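Local coordinates for C2 domain protein (PDB 7DF2), which binds three calcium ions in the loops at one end of a C2 domain and holds a glucose on its surface, at residues V48-Q53 with V130-K135; C68-I73 with D106-D111. All blocks are in the same frame, centred on the assembly; numbering follows the deposited sequence. Where two conformers were deposited one is given.

Interaction 1 (V48-Q53 with V130-K135); sequences VRLDTQ and VRAIDK. With CA (calcium ion), chain D; CA (calcium ion), chain C; GLC (alpha-D-glucopyranose), chain B.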
loop_
_atom_site.group_PDB
_atom_site.type_symbol
_atom_site.label_atom_id
_atom_site.label_comp_id
_atom_site.label_asym_id
_atom_site.label_seq_id
_atom_site.Cartn_x
_atom_site.Cartn_y
_atom_site.Cartn_z
ATOM N N VAL A 48 -7.160 4.638 2.443
ATOM C CA VAL A 48 -8.361 5.296 2.940
ATOM C C VAL A 48 -8.513 5.080 4.437
ATOM O O VAL A 48 -8.614 6.034 5.215
ATOM C CB VAL A 48 -9.598 4.789 2.175
ATOM C CG1 VAL A 48 -10.860 5.448 2.719
ATOM C CG2 VAL A 48 -9.417 5.052 0.661
ATOM N N ARG A 49 -8.514 3.819 4.861
ATOM C CA ARG A 49 -8.649 3.507 6.276
ATOM C C ARG A 49 -8.185 2.079 6.501
ATOM O O ARG A 49 -8.037 1.296 5.559
ATOM C CB ARG A 49 -10.089 3.705 6.754
ATOM C CG ARG A 49 -11.083 2.809 6.061
ATOM C CD ARG A 49 -12.488 3.051 6.612
ATOM N NE ARG A 49 -13.400 2.088 6.015
ATOM C CZ ARG A 49 -13.874 2.180 4.778
ATOM N NH1 ARG A 49 -13.534 3.211 4.004
ATOM N NH2 ARG A 49 -14.689 1.239 4.317
ATOM N N LEU A 50 -7.951 1.755 7.770
ATOM C CA LEU A 50 -7.424 0.457 8.176
ATOM C C LEU A 50 -8.283 -0.045 9.322
ATOM O O LEU A 50 -8.410 0.641 10.341
ATOM C CB LEU A 50 -5.955 0.605 8.604
ATOM C CG LEU A 50 -4.915 -0.501 8.854
ATOM C CD1 LEU A 50 -5.506 -1.714 9.458
ATOM C CD2 LEU A 50 -4.096 -0.848 7.602
ATOM N N ASP A 51 -8.860 -1.240 9.163
ATOM C CA ASP A 51 -9.644 -1.882 10.220
ATOM C C ASP A 51 -8.768 -2.963 10.840
ATOM O O ASP A 51 -8.629 -4.050 10.280
ATOM C CB ASP A 51 -10.945 -2.461 9.668
ATOM C CG ASP A 51 -11.837 -3.065 10.771
ATOM O OD1 ASP A 51 -11.522 -2.917 11.980
ATOM O OD2 ASP A 51 -12.853 -3.691 10.418
ATOM N N THR A 52 -8.148 -2.646 11.979
ATOM C CA THR A 52 -7.348 -3.634 12.700
ATOM C C THR A 52 -8.211 -4.627 13.466
ATOM O O THR A 52 -7.695 -5.663 13.911
ATOM C CB THR A 52 -6.436 -2.960 13.715
ATOM O OG1 THR A 52 -7.249 -2.409 14.761
ATOM C CG2 THR A 52 -5.599 -1.838 13.080
ATOM N N GLN A 53 -9.491 -4.306 13.664
ATOM C CA GLN A 53 -10.383 -5.041 14.561
ATOM C C GLN A 53 -9.831 -5.132 15.980
ATOM O O GLN A 53 -10.270 -5.977 16.777
ATOM C CB GLN A 53 -10.684 -6.443 14.016
ATOM C CG GLN A 53 -11.190 -6.449 12.579
ATOM C CD GLN A 53 -11.635 -7.820 12.145
ATOM O OE1 GLN A 53 -10.816 -8.731 12.035
ATOM N NE2 GLN A 53 -12.938 -7.980 11.887
ATOM N N VAL A 130 0.992 -2.476 2.094
ATOM C CA VAL A 130 0.812 -1.769 3.357
ATOM C C VAL A 130 1.239 -2.703 4.477
ATOM O O VAL A 130 0.933 -3.901 4.450
ATOM C CB VAL A 130 -0.651 -1.317 3.583
ATOM C CG1 VAL A 130 -0.824 -0.690 4.971
ATOM C CG2 VAL A 130 -1.091 -0.325 2.509
ATOM N N ARG A 131 1.957 -2.163 5.450
ATOM C CA ARG A 131 2.269 -2.917 6.657
ATOM C C ARG A 131 1.819 -2.123 7.873
ATOM O O ARG A 131 2.101 -0.923 7.988
ATOM C CB ARG A 131 3.762 -3.243 6.750
ATOM C CG ARG A 131 4.167 -3.893 8.097
ATOM C CD ARG A 131 5.638 -4.320 8.038
ATOM N NE ARG A 131 6.124 -4.872 9.295
ATOM C CZ ARG A 131 6.013 -6.152 9.641
ATOM N NH1 ARG A 131 5.429 -7.014 8.825
ATOM N NH2 ARG A 131 6.492 -6.571 10.803
ATOM N N ALA A 132 1.117 -2.791 8.781
ATOM C CA ALA A 132 0.667 -2.174 10.018
ATOM C C ALA A 132 1.226 -2.957 11.193
ATOM O O ALA A 132 1.123 -4.185 11.229
ATOM C CB ALA A 132 -0.866 -2.132 10.091
ATOM N N ILE A 133 1.817 -2.249 12.154
ATOM C CA ILE A 133 2.267 -2.871 13.397
ATOM C C ILE A 133 1.718 -2.049 14.550
ATOM O O ILE A 133 1.408 -0.863 14.415
ATOM C CB ILE A 133 3.809 -2.995 13.519
ATOM C CG1 ILE A 133 4.468 -1.618 13.535
ATOM C CG2 ILE A 133 4.382 -3.793 12.365
ATOM C CD1 ILE A 133 4.894 -1.144 14.907
ATOM N N ASP A 134 1.575 -2.712 15.690
ATOM C CA ASP A 134 1.271 -2.051 16.950
ATOM C C ASP A 134 2.594 -1.793 17.659
ATOM O O ASP A 134 3.377 -2.724 17.874
ATOM C CB ASP A 134 0.357 -2.934 17.804
ATOM C CG ASP A 134 0.375 -2.545 19.273
ATOM O OD1 ASP A 134 0.102 -1.374 19.565
ATOM O OD2 ASP A 134 0.667 -3.401 20.137
ATOM N N LYS A 135 2.859 -0.534 17.999
ATOM C CA LYS A 135 4.083 -0.223 18.723
ATOM C C LYS A 135 3.972 -0.702 20.164
ATOM O O LYS A 135 2.975 -0.432 20.844
ATOM C CB LYS A 135 4.358 1.278 18.692
ATOM C CG LYS A 135 4.698 1.812 17.319
ATOM C CD LYS A 135 4.989 3.302 17.385
ATOM C CE LYS A 135 3.781 4.067 17.899
ATOM N NZ LYS A 135 2.667 4.043 16.915
HETATM CA CA CA D . 1.042 -1.356 21.835
HETATM CA CA CA C . 1.036 -5.008 21.791
HETATM C C1 GLC B . -16.703 8.687 5.374
HETATM C C2 GLC B . -16.703 7.657 6.512
HETATM C C3 GLC B . -15.366 6.914 6.625
HETATM C C4 GLC B . -14.845 6.489 5.250
HETATM C C5 GLC B . -15.025 7.611 4.228
HETATM C C6 GLC B . -14.552 7.192 2.842
HETATM O O2 GLC B . -17.039 8.249 7.750
HETATM O O3 GLC B . -15.519 5.769 7.446
HETATM O O4 GLC B . -13.480 6.103 5.312
HETATM O O5 GLC B . -16.387 7.999 4.192
HETATM O O6 GLC B . -13.829 8.266 2.286
HETATM O O HOH W 1 1.346 -6.483 23.655
HETATM O O HOH W 2 1.901 -0.642 23.976
#
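In the core of the C2 beta-sandwich, Leu50 faces Val130 and Ala132, where strand 41-51 of one sheet lies over strand 121-136 of the other. A single methyl makes the contact: Leu50 CD2 lies 4.2 Å from CG1 of Val130 and 4.3 Å from CB of Ala132, and so bridges two residues whose CB atoms point the same way off one strand. No hydrogen bond joins the two segments. Ile72 packs against all three residues and fills in the core beside them.

Polar work is done at the ends. Arg49 faces outward, its chain straight from CG to NE, and NH1 gives a weak hydrogen bond of 3.2 Å to O4 of the glucose; NH1 also forms a salt bridge with Glu169. Past Leu50 the strand stops in an Asx turn, in which Asp51 OD1 takes the N-H of Gln53 from above the carboxylate plane, 47° out of it. At the far end of strand 121-136 lie the calcium sites. There Asp134 clasps the chain D calcium ion with both oxygens, Lys135 adds its backbone O at 2.4 Å, and Asp134 OD2 also binds the chain C calcium ion at 2.3 Å.

Interaction 2 (C68-I73 with D106-D111); sequences CDPKII and DVVEID. With CA (calcium ion), chain E; CA (calcium ion), chain D; GLC (alpha-D-glucopyranose), chain B.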
loop_
_atom_site.group_PDB
_atom_site.type_symbol
_atom_site.label_atom_id
_atom_site.label_comp_id
_atom_site.label_asym_id
_atom_site.label_seq_id
_atom_site.Cartn_x
_atom_site.Cartn_y
_atom_site.Cartn_z
ATOM N N CYS A 68 -4.838 -0.358 20.082
ATOM C CA CYS A 68 -3.645 -0.510 19.258
ATOM C C CYS A 68 -2.946 0.839 19.092
ATOM O O CYS A 68 -3.568 1.900 19.141
ATOM C CB CYS A 68 -3.972 -1.078 17.869
ATOM S SG CYS A 68 -4.842 -2.687 17.782
ATOM N N ASP A 69 -1.632 0.781 18.885
ATOM C CA ASP A 69 -0.779 1.958 18.690
ATOM C C ASP A 69 -0.160 1.851 17.307
ATOM O O ASP A 69 1.020 1.499 17.161
ATOM C CB ASP A 69 0.283 2.056 19.778
ATOM C CG ASP A 69 -0.293 1.773 21.128
ATOM O OD1 ASP A 69 -1.244 2.488 21.490
ATOM O OD2 ASP A 69 0.146 0.798 21.784
ATOM N N PRO A 70 -0.941 2.128 16.263
ATOM C CA PRO A 70 -0.547 1.705 14.917
ATOM C C PRO A 70 0.533 2.595 14.319
ATOM O O PRO A 70 0.484 3.827 14.405
ATOM C CB PRO A 70 -1.851 1.804 14.121
ATOM C CG PRO A 70 -2.619 2.871 14.826
ATOM C CD PRO A 70 -2.284 2.728 16.280
ATOM N N LYS A 71 1.532 1.946 13.741
ATOM C CA LYS A 71 2.426 2.563 12.776
ATOM C C LYS A 71 2.111 1.893 11.449
ATOM O O LYS A 71 2.230 0.666 11.328
ATOM C CB LYS A 71 3.901 2.381 13.149
ATOM C CG LYS A 71 4.859 3.035 12.126
ATOM C CD LYS A 71 6.315 2.992 12.619
ATOM C CE LYS A 71 7.263 3.595 11.580
ATOM N NZ LYS A 71 8.692 3.551 12.019
ATOM N N ILE A 72 1.678 2.681 10.473
ATOM C CA ILE A 72 1.186 2.157 9.206
ATOM C C ILE A 72 2.048 2.734 8.098
ATOM O O ILE A 72 2.197 3.955 7.999
ATOM C CB ILE A 72 -0.302 2.505 9.002
ATOM C CG1 ILE A 72 -1.125 1.906 10.146
ATOM C CG2 ILE A 72 -0.794 1.985 7.650
ATOM C CD1 ILE A 72 -2.603 2.346 10.179
ATOM N N ILE A 73 2.625 1.862 7.277
ATOM C CA ILE A 73 3.557 2.270 6.230
ATOM C C ILE A 73 3.100 1.681 4.902
ATOM O O ILE A 73 2.432 0.644 4.859
ATOM C CB ILE A 73 5.008 1.835 6.553
ATOM C CG1 ILE A 73 5.127 0.307 6.524
ATOM C CG2 ILE A 73 5.433 2.357 7.930
ATOM C CD1 ILE A 73 6.521 -0.189 6.907
ATOM N N ASP A 106 -10.326 1.022 16.602
ATOM C CA ASP A 106 -10.022 -0.158 15.798
ATOM C C ASP A 106 -10.036 0.159 14.307
ATOM O O ASP A 106 -9.248 -0.409 13.541
ATOM C CB ASP A 106 -11.016 -1.271 16.096
ATOM C CG ASP A 106 -10.827 -1.872 17.472
ATOM O OD1 ASP A 106 -9.850 -1.507 18.167
ATOM O OD2 ASP A 106 -11.662 -2.717 17.849
ATOM N N VAL A 107 -10.930 1.045 13.872
ATOM C CA VAL A 107 -10.942 1.531 12.494
ATOM C C VAL A 107 -10.211 2.863 12.475
ATOM O O VAL A 107 -10.664 3.843 13.080
ATOM C CB VAL A 107 -12.364 1.674 11.941
ATOM C CG1 VAL A 107 -12.315 2.283 10.529
ATOM C CG2 VAL A 107 -13.051 0.322 11.904
ATOM N N VAL A 108 -9.070 2.890 11.792
ATOM C CA VAL A 108 -8.213 4.065 11.722
ATOM C C VAL A 108 -8.502 4.768 10.404
ATOM O O VAL A 108 -8.232 4.213 9.335
ATOM C CB VAL A 108 -6.725 3.686 11.820
ATOM C CG1 VAL A 108 -5.859 4.940 11.810
ATOM C CG2 VAL A 108 -6.440 2.827 13.057
ATOM N N GLU A 109 -9.035 5.985 10.474
ATOM C CA GLU A 109 -9.245 6.791 9.276
ATOM C C GLU A 109 -7.938 7.460 8.888
ATOM O O GLU A 109 -7.307 8.114 9.720
ATOM C CB GLU A 109 -10.327 7.833 9.525
ATOM C CG GLU A 109 -11.661 7.202 9.909
ATOM C CD GLU A 109 -12.351 6.557 8.723
ATOM O OE1 GLU A 109 -12.038 6.927 7.568
ATOM O OE2 GLU A 109 -13.212 5.682 8.939
ATOM N N ILE A 110 -7.535 7.298 7.626
ATOM C CA ILE A 110 -6.172 7.637 7.222
ATOM C C ILE A 110 -6.168 8.690 6.121
ATOM O O ILE A 110 -5.635 9.785 6.318
ATOM C CB ILE A 110 -5.410 6.371 6.778
ATOM C CG1 ILE A 110 -5.286 5.388 7.955
ATOM C CG2 ILE A 110 -4.015 6.706 6.267
ATOM C CD1 ILE A 110 -4.819 4.038 7.542
ATOM N N ASP A 111 -6.738 8.356 4.962
ATOM C CA ASP A 111 -6.780 9.210 3.759
ATOM C C ASP A 111 -5.458 9.928 3.497
ATOM O O ASP A 111 -5.398 11.152 3.362
ATOM C CB ASP A 111 -7.931 10.224 3.806
ATOM C CG ASP A 111 -8.174 10.897 2.426
ATOM O OD1 ASP A 111 -7.879 10.247 1.396
ATOM O OD2 ASP A 111 -8.650 12.069 2.350
HETATM CA CA CA E . -1.912 0.852 23.319
HETATM CA CA CA D . 1.042 -1.356 21.835
HETATM C C1 GLC B . -16.703 8.687 5.374
HETATM C C2 GLC B . -16.703 7.657 6.512
HETATM C C3 GLC B . -15.366 6.914 6.625
HETATM C C4 GLC B . -14.845 6.489 5.250
HETATM C C5 GLC B . -15.025 7.611 4.228
HETATM C C6 GLC B . -14.552 7.192 2.842
HETATM O O2 GLC B . -17.039 8.249 7.750
HETATM O O3 GLC B . -15.519 5.769 7.446
HETATM O O4 GLC B . -13.480 6.103 5.312
HETATM O O5 GLC B . -16.387 7.999 4.192
HETATM O O6 GLC B . -13.829 8.266 2.286
HETATM O O HOH W 3 -7.349 -0.208 18.387
HETATM O O HOH W 2 1.901 -0.642 23.976
HETATM O O HOH W 4 -0.312 2.082 24.708
#
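The pyrrolidine ring of Pro70 meets Val108 with its puckered corner, CG lying 4.2 Å from Val108 CG2, while Thr104 touches the ring from a neighbouring loop. Two flat carboxylates lie beyond this contact, one on each segment. That of Asp69 grips the chain E calcium ion with both oxygens, and OD2 also bridges to the chain D calcium ion at 2.3 Å. That of Glu109 meets the glucose with both oxygens: OE1 accepts from O4 at 2.8 Å and OE2 from O3 at 2.7 Å, a paired grip that fixes the turn of the carboxylate.

Deeper in the sandwich the apolar contact continues with Ile72. Its CG1 stands opposite the carbonyl carbon (chi1 -59°) and the chain runs on extended, carrying CD1 to 3.8 Å from CD1 of Ile110, with Val108 CG1 a little farther off. Ile110 has the same shape, and the two side chains meet at a slant. Nearer the loops, water 3 accepts from Cys68 N and donates to Asp106 OD1. Segments 70-73 and 107-111 cross at -43°, their axes 10.6 Å apart at closest, the face-to-face packing of two sheets in a C2 beta-sandwich, here just below its calcium-binding loops.

Overall arrangement
From the N terminus, strand 41-51 comes first, then a calcium-binding loop leading to strand 70-77, then strands 107-119 and 121-136. Interaction 1 joins the first of these to the last, and interaction 2, between the middle two, falls wholly within the loop that interaction 1 closes. Both span the sandwich: 41-51 and 107-119 are neighbours in one sheet, 70-77 and 121-136 in the other. The centres of the contacts are about 5 Å apart. Leu50 O and Val108 N, 2.8 Å apart, probably bond within the first sheet. At the metal end Asp134 OD1 probably accepts from Asp69 N, and the chain D calcium ion binds both aspartates; the glucose touches segments 48-53 and 106-111 on the outer face.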